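Local coordinates for uncharacterized protein SPT16D (Chaetomium thermophilum var. thermophilum, PDB 4KHB) that forms the PH-like Spt16D domain of a FACT complex subunit, pairs with Pob3N, and probably helps the whole protein reorganize nucleosomes as a histone chaperone, at residues A[49-57]-A[110-120]. Numbering follows the deposited sequence.
Sequences INTIKNASK and ANQISNLKREA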
ATOM      1  N   ILE A  49      -9.104  -2.924  14.794  1.00 16.39           N
ATOM      2  CA  ILE A  49     -10.133  -2.016  15.292  1.00 12.47           C
ATOM      3  C   ILE A  49      -9.690  -1.234  16.534  1.00 15.05           C
ATOM      4  O   ILE A  49     -10.151  -0.112  16.769  1.00 21.03           O
ATOM      5  CB  ILE A  49     -11.454  -2.766  15.579  1.00 21.54           C
ATOM      6  CG1 ILE A  49     -12.610  -1.783  15.762  1.00 23.48           C
ATOM      7  CG2 ILE A  49     -11.314  -3.639  16.808  1.00 24.95           C
ATOM      8  CD1 ILE A  49     -12.990  -1.048  14.501  1.00 24.87           C
ATOM      9  N   ASN A  50      -8.783  -1.820  17.315  1.00 11.78           N
ATOM     10  CA  ASN A  50      -8.274  -1.182  18.528  1.00 15.93           C
ATOM     11  C   ASN A  50      -7.363   0.004  18.219  1.00 15.60           C
ATOM     12  O   ASN A  50      -6.891   0.699  19.124  1.00 20.38           O
ATOM     13  CB  ASN A  50      -7.529  -2.206  19.390  1.00 15.50           C
ATOM     14  CG  ASN A  50      -8.451  -3.262  19.969  1.00 18.42           C
ATOM     15  OD1 ASN A  50      -9.673  -3.145  19.899  1.00 28.09           O
ATOM     16  ND2 ASN A  50      -7.864  -4.303  20.549  1.00 21.87           N
ATOM     17  N   THR A  51      -7.116   0.211  16.930  1.00 11.62           N
ATOM     18  CA  THR A  51      -6.225   1.253  16.446  1.00 13.20           C
ATOM     19  C   THR A  51      -7.055   2.438  15.940  1.00 12.04           C
ATOM     20  O   THR A  51      -6.545   3.549  15.763  1.00 16.76           O
ATOM     21  CB  THR A  51      -5.292   0.674  15.346  1.00 10.70           C
ATOM     22  OG1 THR A  51      -3.927   0.997  15.639  1.00 21.17           O
ATOM     23  CG2 THR A  51      -5.646   1.205  13.974  1.00  4.99           C
ATOM     24  N   ILE A  52      -8.352   2.198  15.757  1.00 10.84           N
ATOM     25  CA  ILE A  52      -9.250   3.159  15.113  1.00 15.94           C
ATOM     26  C   ILE A  52     -10.072   3.994  16.101  1.00 16.44           C
ATOM     27  O   ILE A  52     -10.644   3.465  17.054  1.00 17.05           O
ATOM     28  CB  ILE A  52     -10.202   2.432  14.128  1.00 13.47           C
ATOM     29  CG1 ILE A  52      -9.416   1.945  12.908  1.00 12.53           C
ATOM     30  CG2 ILE A  52     -11.333   3.347  13.678  1.00 14.83           C
ATOM     31  CD1 ILE A  52     -10.135   0.887  12.095  1.00 23.18           C
ATOM     32  N   LYS A  53     -10.112   5.304  15.861  1.00 14.15           N
ATOM     33  CA  LYS A  53     -10.908   6.237  16.656  1.00 17.18           C
ATOM     34  C   LYS A  53     -12.356   6.283  16.168  1.00 18.91           C
ATOM     35  O   LYS A  53     -13.276   5.911  16.899  1.00 16.02           O
ATOM     36  CB  LYS A  53     -10.286   7.634  16.593  1.00 14.60           C
ATOM     37  CG  LYS A  53     -10.896   8.641  17.556  1.00 24.14           C
ATOM     38  CD  LYS A  53     -10.107   9.938  17.544  1.00 33.84           C
ATOM     39  CE  LYS A  53     -10.351  10.744  18.804  1.00 36.02           C
ATOM     40  NZ  LYS A  53     -11.427  11.753  18.602  1.00 36.50           N
ATOM     41  N   ASN A  54     -12.554   6.744  14.934  1.00 14.89           N
ATOM     42  CA  ASN A  54     -13.886   6.784  14.335  1.00 21.25           C
ATOM     43  C   ASN A  54     -13.851   6.735  12.809  1.00 17.74           C
ATOM     44  O   ASN A  54     -12.780   6.827  12.203  1.00 18.94           O
ATOM     45  CB  ASN A  54     -14.648   8.029  14.805  1.00 21.64           C
ATOM     46  CG  ASN A  54     -13.870   9.317  14.586  1.00 26.00           C
ATOM     47  OD1 ASN A  54     -13.417   9.607  13.478  1.00 26.49           O
ATOM     48  ND2 ASN A  54     -13.714  10.098  15.648  1.00 19.96           N
ATOM     49  N   ALA A  55     -15.025   6.600  12.195  1.00 18.47           N
ATOM     50  CA  ALA A  55     -15.146   6.631  10.739  1.00 19.27           C
ATOM     51  C   ALA A  55     -16.331   7.492  10.314  1.00 20.24           C
ATOM     52  O   ALA A  55     -17.414   7.403  10.901  1.00 24.81           O
ATOM     53  CB  ALA A  55     -15.293   5.223  10.189  1.00 16.09           C
ATOM     54  N   SER A  56     -16.127   8.318   9.292  1.00 25.29           N
ATOM     55  CA  SER A  56     -17.169   9.229   8.828  1.00 22.46           C
ATOM     56  C   SER A  56     -17.375   9.216   7.314  1.00 21.94           C
ATOM     57  O   SER A  56     -16.406   9.167   6.549  1.00 20.57           O
ATOM     58  CB  SER A  56     -16.868  10.656   9.292  1.00 24.29           C
ATOM     59  OG  SER A  56     -16.375  10.669  10.618  1.00 39.79           O
ATOM     60  N   LYS A  57     -18.639   9.250   6.895  1.00 20.47           N
ATOM     61  CA  LYS A  57     -18.999   9.349   5.483  1.00 22.13           C
ATOM     62  C   LYS A  57     -19.470  10.768   5.169  1.00 26.59           C
ATOM     63  O   LYS A  57     -20.104  11.423   6.005  1.00 27.69           O
ATOM     64  CB  LYS A  57     -20.106   8.349   5.138  1.00 24.49           C
ATOM     65  CG  LYS A  57     -20.578   8.406   3.684  1.00 26.18           C
ATOM     66  CD  LYS A  57     -22.084   8.590   3.605  1.00 27.53           C
ATOM     67  CE  LYS A  57     -22.528   8.852   2.177  1.00 37.75           C
ATOM     68  NZ  LYS A  57     -23.693   8.018   1.774  1.00 40.39           N
ATOM     69  N   ALA A 110     -19.005   2.823   7.094  1.00 18.05           N
ATOM     70  CA  ALA A 110     -18.899   3.697   8.259  1.00 20.73           C
ATOM     71  C   ALA A 110     -19.663   3.154   9.460  1.00 21.06           C
ATOM     72  O   ALA A 110     -19.221   3.295  10.602  1.00 18.38           O
ATOM     73  CB  ALA A 110     -19.387   5.096   7.912  1.00 19.23           C
ATOM     74  N   ASN A 111     -20.812   2.540   9.199  1.00 24.80           N
ATOM     75  CA  ASN A 111     -21.647   1.986  10.258  1.00 26.09           C
ATOM     76  C   ASN A 111     -21.055   0.715  10.854  1.00 23.48           C
ATOM     77  O   ASN A 111     -21.078   0.527  12.069  1.00 21.35           O
ATOM     78  CB  ASN A 111     -23.064   1.721   9.738  1.00 31.02           C
ATOM     79  CG  ASN A 111     -23.771   2.990   9.303  1.00 43.78           C
ATOM     80  OD1 ASN A 111     -23.565   4.062   9.877  1.00 47.03           O
ATOM     81  ND2 ASN A 111     -24.608   2.875   8.281  1.00 44.26           N
ATOM     82  N   GLN A 112     -20.541  -0.162   9.994  1.00 22.01           N
ATOM     83  CA  GLN A 112     -19.893  -1.392  10.442  1.00 20.62           C
ATOM     84  C   GLN A 112     -18.686  -1.102  11.330  1.00 20.19           C
ATOM     85  O   GLN A 112     -18.466  -1.781  12.335  1.00 22.43           O
ATOM     86  CB  GLN A 112     -19.450  -2.238   9.240  1.00 18.96           C
ATOM     87  CG  GLN A 112     -20.575  -2.782   8.372  1.00 27.18           C
ATOM     88  CD  GLN A 112     -20.087  -3.834   7.391  1.00 36.38           C
ATOM     89  OE1 GLN A 112     -19.972  -5.011   7.730  1.00 48.98           O
ATOM     90  NE2 GLN A 112     -19.793  -3.410   6.167  1.00 38.44           N
ATOM     91  N   ILE A 113     -17.905  -0.093  10.948  1.00 17.69           N
ATOM     92  CA  ILE A 113     -16.720   0.302  11.706  1.00 18.07           C
ATOM     93  C   ILE A 113     -17.098   0.900  13.058  1.00 16.59           C
ATOM     94  O   ILE A 113     -16.510   0.556  14.085  1.00 23.85           O
ATOM     95  CB  ILE A 113     -15.852   1.312  10.909  1.00 19.15           C
ATOM     96  CG1 ILE A 113     -15.226   0.632   9.689  1.00 13.86           C
ATOM     97  CG2 ILE A 113     -14.764   1.909  11.789  1.00 15.20           C
ATOM     98  CD1 ILE A 113     -14.568   1.594   8.717  1.00 13.86           C
ATOM     99  N   SER A 114     -18.089   1.788  13.052  1.00 17.43           N
ATOM    100  CA  SER A 114     -18.572   2.405  14.282  1.00 25.48           C
ATOM    101  C   SER A 114     -19.147   1.340  15.210  1.00 23.55           C
ATOM    102  O   SER A 114     -18.946   1.386  16.423  1.00 24.80           O
ATOM    103  CB  SER A 114     -19.630   3.472  13.983  1.00 18.88           C
ATOM    104  OG  SER A 114     -19.137   4.465  13.101  1.00 28.01           O
ATOM    105  N   ASN A 115     -19.861   0.381  14.624  1.00 24.50           N
ATOM    106  CA  ASN A 115     -20.490  -0.695  15.382  1.00 34.61           C
ATOM    107  C   ASN A 115     -19.454  -1.663  15.951  1.00 26.85           C
ATOM    108  O   ASN A 115     -19.618  -2.184  17.054  1.00 35.47           O
ATOM    109  CB  ASN A 115     -21.520  -1.429  14.508  1.00 27.12           C
ATOM    110  CG  ASN A 115     -22.289  -2.497  15.266  1.00 48.26           C
ATOM    111  OD1 ASN A 115     -22.441  -2.424  16.487  1.00 66.35           O
ATOM    112  ND2 ASN A 115     -22.786  -3.491  14.542  1.00 58.48           N
ATOM    113  N   LEU A 116     -18.392  -1.902  15.184  1.00 22.77           N
ATOM    114  CA  LEU A 116     -17.262  -2.704  15.644  1.00 27.52           C
ATOM    115  C   LEU A 116     -16.520  -1.980  16.767  1.00 26.31           C
ATOM    116  O   LEU A 116     -16.074  -2.600  17.734  1.00 29.54           O
ATOM    117  CB  LEU A 116     -16.304  -3.003  14.483  1.00 23.43           C
ATOM    118  CG  LEU A 116     -16.515  -4.324  13.734  1.00 31.25           C
ATOM    119  CD1 LEU A 116     -15.581  -4.452  12.541  1.00 30.10           C
ATOM    120  CD2 LEU A 116     -16.324  -5.496  14.675  1.00 29.30           C
ATOM    121  N   LYS A 117     -16.316  -0.708  16.639  1.00 27.82           N
ATOM    122  CA  LYS A 117     -15.595   0.060  17.605  1.00 30.62           C
ATOM    123  C   LYS A 117     -16.219   0.063  18.970  1.00 31.11           C
ATOM    124  O   LYS A 117     -15.560   0.140  19.945  1.00 29.38           O
ATOM    125  CB  LYS A 117     -15.494   1.484  17.091  1.00 22.67           C
ATOM    126  CG  LYS A 117     -14.740   2.417  17.959  1.00 26.23           C
ATOM    127  CD  LYS A 117     -13.273   2.046  17.906  1.00 30.95           C
ATOM    128  CE  LYS A 117     -12.604   1.974  19.245  1.00 24.08           C
ATOM    129  NZ  LYS A 117     -11.362   1.225  19.132  1.00 26.87           N
ATOM    130  N   ARG A 118     -17.518  -0.024  19.014  1.00 36.05           N
ATOM    131  CA  ARG A 118     -18.240   0.079  20.253  1.00 39.49           C
ATOM    132  C   ARG A 118     -18.156  -1.173  21.125  1.00 42.91           C
ATOM    133  O   ARG A 118     -17.968  -1.079  22.324  1.00 44.75           O
ATOM    134  CB  ARG A 118     -19.635   0.666  19.988  1.00 45.10           C
ATOM    135  CG  ARG A 118     -20.852  -0.159  20.278  1.00 47.92           C
ATOM    136  CD  ARG A 118     -22.084   0.536  19.727  1.00 57.98           C
ATOM    137  NE  ARG A 118     -21.832   1.260  18.485  1.00 62.80           N
ATOM    138  CZ  ARG A 118     -22.770   1.666  17.631  1.00 68.81           C
ATOM    139  NH1 ARG A 118     -22.417   2.326  16.540  1.00 61.96           N
ATOM    140  NH2 ARG A 118     -24.059   1.426  17.867  1.00 66.13           N
ATOM    141  N   GLU A 119     -18.154  -2.331  20.495  1.00 41.15           N
ATOM    142  CA  GLU A 119     -17.769  -3.516  21.173  1.00 42.86           C
ATOM    143  C   GLU A 119     -16.350  -3.424  21.599  1.00 38.85           C
ATOM    144  O   GLU A 119     -16.027  -3.887  22.642  1.00 45.43           O
ATOM    145  CB  GLU A 119     -17.960  -4.771  20.306  1.00 42.08           C
ATOM    146  CG  GLU A 119     -19.292  -4.885  19.639  1.00 48.44           C
ATOM    147  CD  GLU A 119     -20.418  -4.210  20.410  1.00 61.95           C
ATOM    148  OE1 GLU A 119     -20.510  -4.419  21.629  1.00 59.55           O
ATOM    149  OE2 GLU A 119     -21.193  -3.459  19.803  1.00 62.93           O
ATOM    150  N   ALA A 120     -15.491  -2.882  20.768  1.00 36.98           N
ATOM    151  CA  ALA A 120     -14.074  -2.843  21.107  1.00 44.29           C
ATOM    152  C   ALA A 120     -13.857  -2.032  22.346  1.00 42.31           C
ATOM    153  O   ALA A 120     -12.971  -2.348  23.098  1.00 45.35           O
ATOM    154  CB  ALA A 120     -13.207  -2.342  19.986  1.00 26.98           C
TER
HETATM  155  O   HOH W   1     -20.231   7.233  11.472  1.00 26.42           O
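K117 reaches from the helix to the 3-10 turn at 49-51 and the start of the strand, where its NZ donates to two backbone carbonyls, I49 O at 3.0 Å and I52 O at 3.1 Å. The bond to I52 O lies in the carbonyl plane at a C=O...N angle of 158°; that to I49 O is tilted out of the plane, on the face opposite I52 N, whose backbone bond to I49 O closes the turn. Bends at chi2 and chi3 curl the lysine chain so that its amine meets both oxygens. A methionine in its place would probably cost I52 O its lysine donor and leave the turn less firmly tied to the helix. Beside the lysine, I49 extends CG1 anti to its backbone N (chi1 -166°), laying CD1 3.8 Å from L116 CB, while its CG2 meets A120 CB. Further along, I113 CG2 packs 3.7 Å from A55 CB, and the side chains of I113 and I52 cross at about a right angle. A water donates to A55 O and, weakly, to S114 OG, bridging strand and helix. The helix axis runs nearly antiparallel to strand 52-57 (159°), and helix 103-121 covers strand 52-60, outermost within this chain in its antiparallel sheet, with I113 and L116 also touching I29 of strand 28-30.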